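Local coordinates for protein butyryl-CoA dehydrogenase (Marinomonas mediterranea, PDB 6CXT) that belongs to the acyl-CoA dehydrogenase family of flavoproteins and binds flavin-adenine dinucleotide together with the ligand FK4, at residues S155-S161 against A207-V212; L84-A89 against L246-F250. All coordinates share one frame; numbering follows the deposited sequence.

Interaction 1. Residues S155-S161 against A207-V212; sequences SYVTNGS and APLNQV. With FAD (flavin-adenine dinucleotide), chain D.
The antiparallel strand pair that flanks the flavin ring in the beta domain of this acyl-CoA dehydrogenase fold joins Val157 to Asn210 and Thr158 to Leu209. Val157 and Asn210 form a hydrogen-bonded pair: Val157 N gives a nearly straight bond to Asn210 O (2.8 Å, 164°), and Asn210 N returns one to Val157 O (3.0 Å). The second bond reaches Val157 O from above its carbonyl plane; Gly160 N, closing the type II turn from Val157 to Gly160, comes from the opposite face, so two donors grip one oxygen. At the turn, Asn159 N bonds to Pro208 O (2.8 Å). Asn210 carries CG anti to its carbonyl carbon (chi1 -51°), which brings OD1 to Ser161 N for a weak bond, while its ND2 and Ser161 OG share Asp198 OD1.

Leu209 and Thr158 turn to the flavin side. Leu209 CD1 lies against Thr158 OG1 (3.6 Å) and over one face of the flavin, at FAD C6 (3.7 Å). Thr158 grips the flavin twice: OG1 donates to FAD N5 (2.7 Å) from close to the ring plane, and N reaches FAD O4 (2.9 Å) from one side of it. Threonine suits this place because its hydroxyl can donate to N5 while accepting from a water that also donates to Ala207 O. Donors at O4 and N5 would be expected to make the flavin more electron-poor.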
ATOM      1  N   SER B 155      24.131   2.168  23.820  1.00 23.44           N
ATOM      2  CA  SER B 155      23.619   0.801  23.665  1.00 24.38           C
ATOM      3  C   SER B 155      23.783   0.135  22.244  1.00 26.27           C
ATOM      4  O   SER B 155      23.858  -1.129  22.147  1.00 29.08           O
ATOM      5  CB  SER B 155      22.187   0.745  24.172  1.00 26.28           C
ATOM      6  OG  SER B 155      21.522   1.686  23.344  1.00 36.00           O
ATOM      7  N   TYR B 156      23.887   0.946  21.202  1.00 21.10           N
ATOM      8  CA  TYR B 156      23.917   0.404  19.810  1.00 20.60           C
ATOM      9  C   TYR B 156      24.941   1.210  19.062  1.00 18.89           C
ATOM     10  O   TYR B 156      24.614   2.110  18.297  1.00 20.49           O
ATOM     11  CB  TYR B 156      22.562   0.604  19.119  1.00 19.47           C
ATOM     12  CG  TYR B 156      21.460  -0.118  19.814  1.00 21.28           C
ATOM     13  CD1 TYR B 156      21.457  -1.529  19.867  1.00 22.71           C
ATOM     14  CD2 TYR B 156      20.434   0.581  20.445  1.00 20.95           C
ATOM     15  CE1 TYR B 156      20.468  -2.203  20.541  1.00 24.59           C
ATOM     16  CE2 TYR B 156      19.422  -0.095  21.135  1.00 22.05           C
ATOM     17  CZ  TYR B 156      19.444  -1.486  21.151  1.00 22.55           C
ATOM     18  OH  TYR B 156      18.506  -2.228  21.796  1.00 25.63           O
ATOM     19  N   VAL B 157      26.214   0.923  19.307  1.00 18.47           N
ATOM     20  CA  VAL B 157      27.251   1.704  18.672  1.00 17.00           C
ATOM     21  C   VAL B 157      27.790   0.969  17.447  1.00 17.75           C
ATOM     22  O   VAL B 157      28.473  -0.062  17.597  1.00 16.83           O
ATOM     23  CB  VAL B 157      28.372   1.983  19.720  1.00 18.57           C
ATOM     24  CG1 VAL B 157      29.432   2.874  19.118  1.00 16.46           C
ATOM     25  CG2 VAL B 157      27.711   2.701  20.945  1.00 16.99           C
ATOM     26  N   THR B 158      27.533   1.531  16.246  1.00 18.02           N
ATOM     27  CA  THR B 158      28.092   0.983  15.038  1.00 17.90           C
ATOM     28  C   THR B 158      29.621   1.233  15.068  1.00 20.41           C
ATOM     29  O   THR B 158      30.062   2.354  15.411  1.00 20.54           O
ATOM     30  CB  THR B 158      27.418   1.636  13.807  1.00 17.24           C
ATOM     31  OG1 THR B 158      26.069   1.137  13.711  1.00 17.39           O
ATOM     32  CG2 THR B 158      28.167   1.286  12.522  1.00 17.95           C
ATOM     33  N   ASN B 159      30.404   0.206  14.724  1.00 17.60           N
ATOM     34  CA  ASN B 159      31.847   0.258  14.840  1.00 19.03           C
ATOM     35  C   ASN B 159      32.329   0.228  16.305  1.00 18.99           C
ATOM     36  O   ASN B 159      33.515   0.503  16.533  1.00 19.13           O
ATOM     37  CB  ASN B 159      32.456   1.504  14.149  1.00 17.79           C
ATOM     38  CG  ASN B 159      32.107   1.579  12.672  1.00 21.37           C
ATOM     39  OD1 ASN B 159      31.768   0.563  12.053  1.00 19.15           O
ATOM     40  ND2 ASN B 159      32.187   2.767  12.108  1.00 19.36           N
ATOM     41  N   GLY B 160      31.451  -0.075  17.253  1.00 19.87           N
ATOM     42  CA  GLY B 160      31.820  -0.084  18.691  1.00 19.80           C
ATOM     43  C   GLY B 160      33.111  -0.864  18.962  1.00 21.62           C
ATOM     44  O   GLY B 160      34.067  -0.331  19.643  1.00 17.43           O
ATOM     45  N   SER B 161      33.179  -2.106  18.456  1.00 19.11           N
ATOM     46  CA  SER B 161      34.344  -2.967  18.748  1.00 20.37           C
ATOM     47  C   SER B 161      35.648  -2.519  18.088  1.00 21.41           C
ATOM     48  O   SER B 161      36.726  -2.712  18.649  1.00 20.55           O
ATOM     49  CB  SER B 161      34.062  -4.440  18.412  1.00 19.90           C
ATOM     50  OG  SER B 161      33.688  -4.499  17.037  1.00 20.34           O
ATOM     51  N   ALA B 207      29.277  -4.484   9.660  1.00 16.90           N
ATOM     52  CA  ALA B 207      29.285  -3.244  10.475  1.00 17.58           C
ATOM     53  C   ALA B 207      29.070  -3.716  11.907  1.00 16.47           C
ATOM     54  O   ALA B 207      27.963  -4.079  12.276  1.00 17.51           O
ATOM     55  CB  ALA B 207      28.174  -2.268  10.043  1.00 16.69           C
ATOM     56  N   PRO B 208      30.122  -3.684  12.751  1.00 18.71           N
ATOM     57  CA  PRO B 208      29.930  -4.138  14.127  1.00 17.33           C
ATOM     58  C   PRO B 208      28.898  -3.274  14.837  1.00 16.33           C
ATOM     59  O   PRO B 208      28.833  -2.063  14.569  1.00 19.58           O
ATOM     60  CB  PRO B 208      31.306  -3.866  14.794  1.00 17.16           C
ATOM     61  CG  PRO B 208      32.234  -3.804  13.687  1.00 18.11           C
ATOM     62  CD  PRO B 208      31.487  -3.198  12.512  1.00 18.32           C
ATOM     63  N   LEU B 209      28.115  -3.880  15.719  1.00 16.18           N
ATOM     64  CA  LEU B 209      27.178  -3.119  16.559  1.00 17.69           C
ATOM     65  C   LEU B 209      27.425  -3.563  18.006  1.00 15.84           C
ATOM     66  O   LEU B 209      27.380  -4.740  18.328  1.00 16.78           O
ATOM     67  CB  LEU B 209      25.698  -3.400  16.147  1.00 15.60           C
ATOM     68  CG  LEU B 209      24.681  -2.468  16.784  1.00 16.77           C
ATOM     69  CD1 LEU B 209      24.872  -1.002  16.405  1.00 16.43           C
ATOM     70  CD2 LEU B 209      23.258  -2.904  16.399  1.00 16.63           C
ATOM     71  N   ASN B 210      27.632  -2.600  18.909  1.00 17.00           N
ATOM     72  CA  ASN B 210      28.036  -2.998  20.250  1.00 16.59           C
ATOM     73  C   ASN B 210      27.490  -2.096  21.348  1.00 18.09           C
ATOM     74  O   ASN B 210      27.304  -0.896  21.157  1.00 17.25           O
ATOM     75  CB  ASN B 210      29.603  -2.859  20.376  1.00 16.97           C
ATOM     76  CG  ASN B 210      30.344  -3.528  19.265  1.00 16.15           C
ATOM     77  OD1 ASN B 210      30.554  -2.926  18.217  1.00 17.34           O
ATOM     78  ND2 ASN B 210      30.775  -4.782  19.493  1.00 15.83           N
ATOM     79  N   GLN B 211      27.353  -2.683  22.521  1.00 17.99           N
ATOM     80  CA  GLN B 211      27.174  -1.893  23.750  1.00 21.50           C
ATOM     81  C   GLN B 211      28.582  -1.347  24.167  1.00 20.23           C
ATOM     82  O   GLN B 211      29.582  -2.088  24.089  1.00 18.31           O
ATOM     83  CB  GLN B 211      26.622  -2.814  24.821  1.00 24.82           C
ATOM     84  CG  GLN B 211      26.122  -2.076  26.039  1.00 36.61           C
ATOM     85  CD  GLN B 211      25.120  -2.910  26.769  1.00 50.02           C
ATOM     86  OE1 GLN B 211      25.438  -4.005  27.241  1.00 54.12           O
ATOM     87  NE2 GLN B 211      23.884  -2.424  26.835  1.00 56.07           N
ATOM     88  N   VAL B 212      28.619  -0.084  24.585  1.00 20.50           N
ATOM     89  CA  VAL B 212      29.874   0.537  25.033  1.00 21.46           C
ATOM     90  C   VAL B 212      29.528   1.205  26.355  1.00 22.38           C
ATOM     91  O   VAL B 212      28.503   1.916  26.432  1.00 24.75           O
ATOM     92  CB  VAL B 212      30.458   1.581  24.061  1.00 20.89           C
ATOM     93  CG1 VAL B 212      31.830   2.091  24.598  1.00 21.52           C
ATOM     94  CG2 VAL B 212      30.656   1.001  22.636  1.00 21.61           C
TER
HETATM   95  PA  FAD D 401      12.458   3.327  20.093  1.00 20.46           P
HETATM   96  O1A FAD D 401      12.910   4.773  20.036  1.00 22.42           O
HETATM   97  O2A FAD D 401      12.181   2.557  21.374  1.00 21.99           O
HETATM   98  O5B FAD D 401      11.196   3.177  19.075  1.00 21.52           O
HETATM   99  C5B FAD D 401      10.377   1.986  19.027  1.00 20.34           C
HETATM  100  C4B FAD D 401       9.199   2.347  18.100  1.00 20.31           C
HETATM  101  O4B FAD D 401       8.491   3.497  18.631  1.00 21.79           O
HETATM  102  C3B FAD D 401       9.692   2.723  16.707  1.00 21.48           C
HETATM  103  O3B FAD D 401       8.654   2.265  15.830  1.00 21.94           O
HETATM  104  C2B FAD D 401       9.647   4.266  16.737  1.00 21.26           C
HETATM  105  O2B FAD D 401       9.562   4.879  15.426  1.00 21.53           O
HETATM  106  C1B FAD D 401       8.423   4.531  17.665  1.00 21.91           C
HETATM  107  N9A FAD D 401       8.535   5.896  18.220  1.00 22.91           N
HETATM  108  C8A FAD D 401       9.410   6.337  19.164  1.00 25.45           C
HETATM  109  N7A FAD D 401       9.269   7.699  19.332  1.00 25.52           N
HETATM  110  C5A FAD D 401       8.307   8.131  18.470  1.00 24.61           C
HETATM  111  C6A FAD D 401       7.644   9.415  18.118  1.00 26.22           C
HETATM  112  N6A FAD D 401       8.008  10.607  18.712  1.00 23.55           N
HETATM  113  N1A FAD D 401       6.680   9.379  17.150  1.00 26.22           N
HETATM  114  C2A FAD D 401       6.297   8.226  16.502  1.00 24.88           C
HETATM  115  N3A FAD D 401       6.852   7.030  16.804  1.00 20.63           N
HETATM  116  C4A FAD D 401       7.834   6.922  17.740  1.00 22.65           C
HETATM  117  N1  FAD D 401      22.766   4.533  17.616  1.00 22.50           N
HETATM  118  C2  FAD D 401      23.936   5.231  17.849  1.00 23.13           C
HETATM  119  O2  FAD D 401      23.904   6.063  18.796  1.00 25.50           O
HETATM  120  N3  FAD D 401      25.082   5.051  17.132  1.00 23.03           N
HETATM  121  C4  FAD D 401      25.155   4.113  16.166  1.00 23.31           C
HETATM  122  O4  FAD D 401      26.203   3.961  15.537  1.00 24.02           O
HETATM  123  C4X FAD D 401      23.929   3.299  15.860  1.00 23.41           C
HETATM  124  N5  FAD D 401      23.910   2.316  14.931  1.00 23.01           N
HETATM  125  C5X FAD D 401      22.819   1.534  14.702  1.00 21.15           C
HETATM  126  C6  FAD D 401      22.912   0.522  13.709  1.00 20.91           C
HETATM  127  C7  FAD D 401      21.799  -0.311  13.471  1.00 21.95           C
HETATM  128  C7M FAD D 401      21.919  -1.407  12.442  1.00 20.66           C
HETATM  129  C8  FAD D 401      20.554  -0.130  14.237  1.00 22.01           C
HETATM  130  C8M FAD D 401      19.369  -0.999  13.975  1.00 19.36           C
HETATM  131  C9  FAD D 401      20.443   0.893  15.202  1.00 20.05           C
HETATM  132  C9A FAD D 401      21.554   1.733  15.446  1.00 21.96           C
HETATM  133  N10 FAD D 401      21.517   2.768  16.436  1.00 20.75           N
HETATM  134  C10 FAD D 401      22.701   3.555  16.656  1.00 24.46           C
HETATM  135  C1' FAD D 401      20.330   3.011  17.242  1.00 20.19           C
HETATM  136  C2' FAD D 401      19.259   3.705  16.367  1.00 21.25           C
HETATM  137  O2' FAD D 401      19.573   5.071  16.043  1.00 22.41           O
HETATM  138  C3' FAD D 401      17.909   3.534  17.045  1.00 21.65           C
HETATM  139  O3' FAD D 401      17.607   2.124  17.000  1.00 21.00           O
HETATM  140  C4' FAD D 401      16.738   4.409  16.564  1.00 21.48           C
HETATM  141  O4' FAD D 401      16.985   5.813  16.897  1.00 23.58           O
HETATM  142  C5' FAD D 401      15.418   3.981  17.221  1.00 23.40           C
HETATM  143  O5' FAD D 401      15.628   3.917  18.637  1.00 21.91           O
HETATM  144  P   FAD D 401      15.168   2.633  19.421  1.00 22.98           P
HETATM  145  O1P FAD D 401      15.436   2.821  20.917  1.00 22.41           O
HETATM  146  O2P FAD D 401      15.736   1.353  18.838  1.00 21.90           O
HETATM  147  O3P FAD D 401      13.576   2.511  19.264  1.00 20.24           O
HETATM  148  O   HOH W   1      26.084  -1.670  12.992  1.00 20.90           O

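Interaction 2. Residues L84-A89 against L246-F250; sequences LFAGAA and LFAIF. With FK4 (S-[2-({N-[(2R)-2-hydroxy-4-{[(R)-hydroxy(oxo)-lambda~5~-phosphanyl]oxy}-3,3-dimethylbutanoyl]-beta-alanyl}amino)ethyl] 1H-pyrrole-2-carbothioate), chain C.
An apolar contact in the core of the chain, between helix 81-101 and the segment 246-250 that leads into helix 248-267, brings Leu84, Phe85 and Ala88 against Leu246 and Ile249. No hydrogen bond crosses it and the touching residues are all buried; the contact rests on van der Waals packing. Leu84 and Ala88 stand one turn apart on the same side of their helix, and Ile249 reaches in between: its CD1 meets Leu84 CB at 3.7 Å and Ala88 CB at 3.9 Å. That methyl ends a nearly extended chain (chi2 164°), long enough to lie on the helix backbone, where Ile249 CD1 sits 3.5 Å from Leu84 O. The same oxygen accepts from Ala88 N within the helix and from Tyr46 OH.

Leu246 packs nearer the C-terminal end of segment 84-89. Its branch point, CG, rests on Ala88 CB (3.5 Å), a methyl small enough to let the two backbones come close, with the CA atoms of Ala88 and Leu246 only 5.3 Å apart. Both of its methyls then reach Phe85: CD1 approaches the ring obliquely, 3.7 Å from ring atom CD1, whereas CD2 comes to the ring edge, in its plane.

With CG anti to its own backbone N (chi1 169°), Phe85 sends CZ to the FK4 pyrrole, 4.0 Å from C22, and Ala89 CB meets the same carbon at 3.6 Å. The side chains meet carbon to carbon, and Leu246, packed at the ring edge of Phe85, probably acts as a second-shell residue that helps fix the ring where it lines the FK4 pocket.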
ATOM      1  N   LEU B  84      30.187  -0.686   3.716  1.00 17.36           N
ATOM      2  CA  LEU B  84      29.979   0.701   3.287  1.00 18.37           C
ATOM      3  C   LEU B  84      29.302   1.509   4.376  1.00 16.75           C
ATOM      4  O   LEU B  84      29.644   2.681   4.572  1.00 18.07           O
ATOM      5  CB  LEU B  84      29.141   0.752   1.995  1.00 17.06           C
ATOM      6  CG  LEU B  84      29.916   0.182   0.797  1.00 18.35           C
ATOM      7  CD1 LEU B  84      28.953   0.174  -0.407  1.00 17.98           C
ATOM      8  CD2 LEU B  84      31.220   0.977   0.487  1.00 19.80           C
ATOM      9  N   PHE B  85      28.331   0.890   5.028  1.00 17.05           N
ATOM     10  CA  PHE B  85      27.565   1.505   6.112  1.00 17.35           C
ATOM     11  C   PHE B  85      28.525   1.861   7.281  1.00 17.49           C
ATOM     12  O   PHE B  85      28.498   2.972   7.759  1.00 17.27           O
ATOM     13  CB  PHE B  85      26.513   0.529   6.576  1.00 17.05           C
ATOM     14  CG  PHE B  85      25.829   0.916   7.860  1.00 18.26           C
ATOM     15  CD1 PHE B  85      25.030   2.039   7.937  1.00 19.74           C
ATOM     16  CD2 PHE B  85      25.933   0.091   8.978  1.00 17.83           C
ATOM     17  CE1 PHE B  85      24.404   2.411   9.168  1.00 22.51           C
ATOM     18  CE2 PHE B  85      25.322   0.427  10.206  1.00 17.66           C
ATOM     19  CZ  PHE B  85      24.528   1.575  10.290  1.00 19.37           C
ATOM     20  N   ALA B  86      29.335   0.895   7.717  1.00 16.56           N
ATOM     21  CA  ALA B  86      30.386   1.167   8.761  1.00 18.48           C
ATOM     22  C   ALA B  86      31.230   2.387   8.375  1.00 18.44           C
ATOM     23  O   ALA B  86      31.541   3.251   9.224  1.00 20.13           O
ATOM     24  CB  ALA B  86      31.261  -0.077   8.985  1.00 18.73           C
ATOM     25  N   GLY B  87      31.638   2.434   7.110  1.00 17.25           N
ATOM     26  CA  GLY B  87      32.521   3.472   6.609  1.00 18.18           C
ATOM     27  C   GLY B  87      31.810   4.806   6.620  1.00 18.66           C
ATOM     28  O   GLY B  87      32.410   5.842   6.922  1.00 18.56           O
ATOM     29  N   ALA B  88      30.512   4.813   6.269  1.00 17.59           N
ATOM     30  CA  ALA B  88      29.781   6.062   6.191  1.00 17.10           C
ATOM     31  C   ALA B  88      29.420   6.584   7.571  1.00 17.01           C
ATOM     32  O   ALA B  88      29.357   7.790   7.779  1.00 19.66           O
ATOM     33  CB  ALA B  88      28.520   5.884   5.286  1.00 15.97           C
ATOM     34  N   ALA B  89      29.243   5.675   8.526  1.00 16.97           N
ATOM     35  CA  ALA B  89      28.924   6.041   9.887  1.00 18.05           C
ATOM     36  C   ALA B  89      30.171   6.795  10.427  1.00 22.17           C
ATOM     37  O   ALA B  89      30.073   7.868  10.976  1.00 21.30           O
ATOM     38  CB  ALA B  89      28.705   4.790  10.722  1.00 17.60           C
ATOM     39  N   LEU B 246      24.900   9.017   3.904  1.00 16.64           N
ATOM     40  CA  LEU B 246      25.090   7.587   4.153  1.00 17.27           C
ATOM     41  C   LEU B 246      24.092   6.795   3.272  1.00 17.83           C
ATOM     42  O   LEU B 246      24.426   5.751   2.712  1.00 17.98           O
ATOM     43  CB  LEU B 246      24.940   7.257   5.641  1.00 17.72           C
ATOM     44  CG  LEU B 246      25.083   5.781   6.083  1.00 18.01           C
ATOM     45  CD1 LEU B 246      25.580   5.692   7.534  1.00 19.84           C
ATOM     46  CD2 LEU B 246      23.735   5.006   5.960  1.00 18.07           C
ATOM     47  N   PHE B 247      22.903   7.350   3.080  1.00 17.56           N
ATOM     48  CA  PHE B 247      21.783   6.614   2.402  1.00 16.44           C
ATOM     49  C   PHE B 247      21.984   6.530   0.892  1.00 17.48           C
ATOM     50  O   PHE B 247      21.299   5.742   0.208  1.00 16.56           O
ATOM     51  CB  PHE B 247      20.421   7.232   2.826  1.00 14.81           C
ATOM     52  CG  PHE B 247      20.031   6.797   4.231  1.00 17.11           C
ATOM     53  CD1 PHE B 247      20.715   7.348   5.380  1.00 17.43           C
ATOM     54  CD2 PHE B 247      19.099   5.795   4.442  1.00 15.97           C
ATOM     55  CE1 PHE B 247      20.482   6.855   6.627  1.00 16.51           C
ATOM     56  CE2 PHE B 247      18.819   5.318   5.733  1.00 16.80           C
ATOM     57  CZ  PHE B 247      19.531   5.837   6.819  1.00 16.92           C
ATOM     58  N   ALA B 248      22.934   7.301   0.370  1.00 15.34           N
ATOM     59  CA  ALA B 248      23.380   7.125  -1.032  1.00 17.40           C
ATOM     60  C   ALA B 248      23.801   5.669  -1.300  1.00 16.99           C
ATOM     61  O   ALA B 248      23.606   5.165  -2.415  1.00 17.91           O
ATOM     62  CB  ALA B 248      24.524   8.065  -1.347  1.00 15.70           C
ATOM     63  N   ILE B 249      24.351   4.988  -0.278  1.00 15.66           N
ATOM     64  CA  ILE B 249      24.722   3.558  -0.399  1.00 16.20           C
ATOM     65  C   ILE B 249      23.536   2.745  -0.981  1.00 16.23           C
ATOM     66  O   ILE B 249      23.697   1.909  -1.920  1.00 15.29           O
ATOM     67  CB  ILE B 249      25.138   2.937   0.952  1.00 16.90           C
ATOM     68  CG1 ILE B 249      26.424   3.623   1.499  1.00 16.57           C
ATOM     69  CG2 ILE B 249      25.364   1.435   0.802  1.00 17.35           C
ATOM     70  CD1 ILE B 249      26.627   3.310   2.984  1.00 16.82           C
ATOM     71  N   PHE B 250      22.366   2.971  -0.413  1.00 16.06           N
ATOM     72  CA  PHE B 250      21.232   2.067  -0.668  1.00 14.80           C
ATOM     73  C   PHE B 250      20.577   2.387  -2.005  1.00 15.26           C
ATOM     74  O   PHE B 250      19.926   1.529  -2.574  1.00 14.97           O
ATOM     75  CB  PHE B 250      20.218   2.229   0.449  1.00 14.82           C
ATOM     76  CG  PHE B 250      20.860   2.097   1.817  1.00 15.46           C
ATOM     77  CD1 PHE B 250      21.691   0.980   2.110  1.00 14.27           C
ATOM     78  CD2 PHE B 250      20.649   3.083   2.811  1.00 15.39           C
ATOM     79  CE1 PHE B 250      22.362   0.863   3.351  1.00 15.44           C
ATOM     80  CE2 PHE B 250      21.265   2.944   4.073  1.00 15.19           C
ATOM     81  CZ  PHE B 250      22.137   1.877   4.336  1.00 14.66           C
TER
HETATM   82  O01 FK4 C 100      16.427  18.285  14.933  1.00 24.35           O
HETATM   83  P02 FK4 C 100      16.360  18.083  16.483  1.00 27.76           P
HETATM   84  O03 FK4 C 100      15.936  16.660  16.992  1.00 25.44           O
HETATM   85  C04 FK4 C 100      14.969  15.945  16.278  1.00 24.44           C
HETATM   86  C05 FK4 C 100      14.187  14.952  17.083  1.00 26.00           C
HETATM   87  C06 FK4 C 100      13.210  14.231  16.117  1.00 25.44           C
HETATM   88  C07 FK4 C 100      13.422  15.733  18.185  1.00 25.66           C
HETATM   89  C08 FK4 C 100      15.114  13.941  17.808  1.00 24.19           C
HETATM   90  O09 FK4 C 100      14.450  13.217  18.816  1.00 25.71           O
HETATM   91  C10 FK4 C 100      15.853  12.991  16.845  1.00 24.13           C
HETATM   92  N11 FK4 C 100      15.549  11.585  17.072  1.00 22.76           N
HETATM   93  C12 FK4 C 100      16.157  10.626  16.221  1.00 23.12           C
HETATM   94  C13 FK4 C 100      17.494  10.108  16.797  1.00 22.02           C
HETATM   95  C14 FK4 C 100      18.418   9.631  15.759  1.00 21.27           C
HETATM   96  N15 FK4 C 100      19.292   8.672  16.284  1.00 21.89           N
HETATM   97  C16 FK4 C 100      20.354   8.130  15.435  1.00 19.96           C
HETATM   98  C17 FK4 C 100      21.573   7.685  16.266  1.00 20.14           C
HETATM   99  S18 FK4 C 100      23.030   7.488  15.280  1.00 25.99           S
HETATM  100  C19 FK4 C 100      22.560   6.189  14.136  1.00 27.39           C
HETATM  101  C20 FK4 C 100      23.817   5.846  13.441  1.00 28.49           C
HETATM  102  C21 FK4 C 100      24.079   4.753  12.645  1.00 34.29           C
HETATM  103  C22 FK4 C 100      25.408   4.920  12.203  1.00 29.40           C
HETATM  104  C23 FK4 C 100      25.925   6.117  12.757  1.00 33.58           C
HETATM  105  N24 FK4 C 100      24.967   6.701  13.507  1.00 26.49           N
HETATM  106  O25 FK4 C 100      21.565   5.478  14.401  1.00 23.75           O
HETATM  107  O26 FK4 C 100      18.453  10.044  14.603  1.00 21.54           O
HETATM  108  O27 FK4 C 100      16.614  13.351  15.884  1.00 24.87           O
HETATM  109  O28 FK4 C 100      17.715  18.379  17.037  1.00 28.79           O

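Overall arrangement
Interactions 1 and 2 lie with their centres about 15 Å apart and meet through helix 81-101. Along the chain the order is 84-89, 155-161, 207-212, 246-250, so the strand pair of interaction 1 is nested within the loop that interaction 2 closes between the N-terminal and C-terminal helical parts. Where the two touch, Asn159 ND2 probably bonds to Ala86 O, Ala207 CB packs on Phe85 CD2 and Thr158 OG1 lies beside Phe85 CE2. Helix 81-101 therefore touches both the beta domain and the C-terminal helices, and the N-terminal, middle and C-terminal parts of the fold meet beside the bound flavin and FK4.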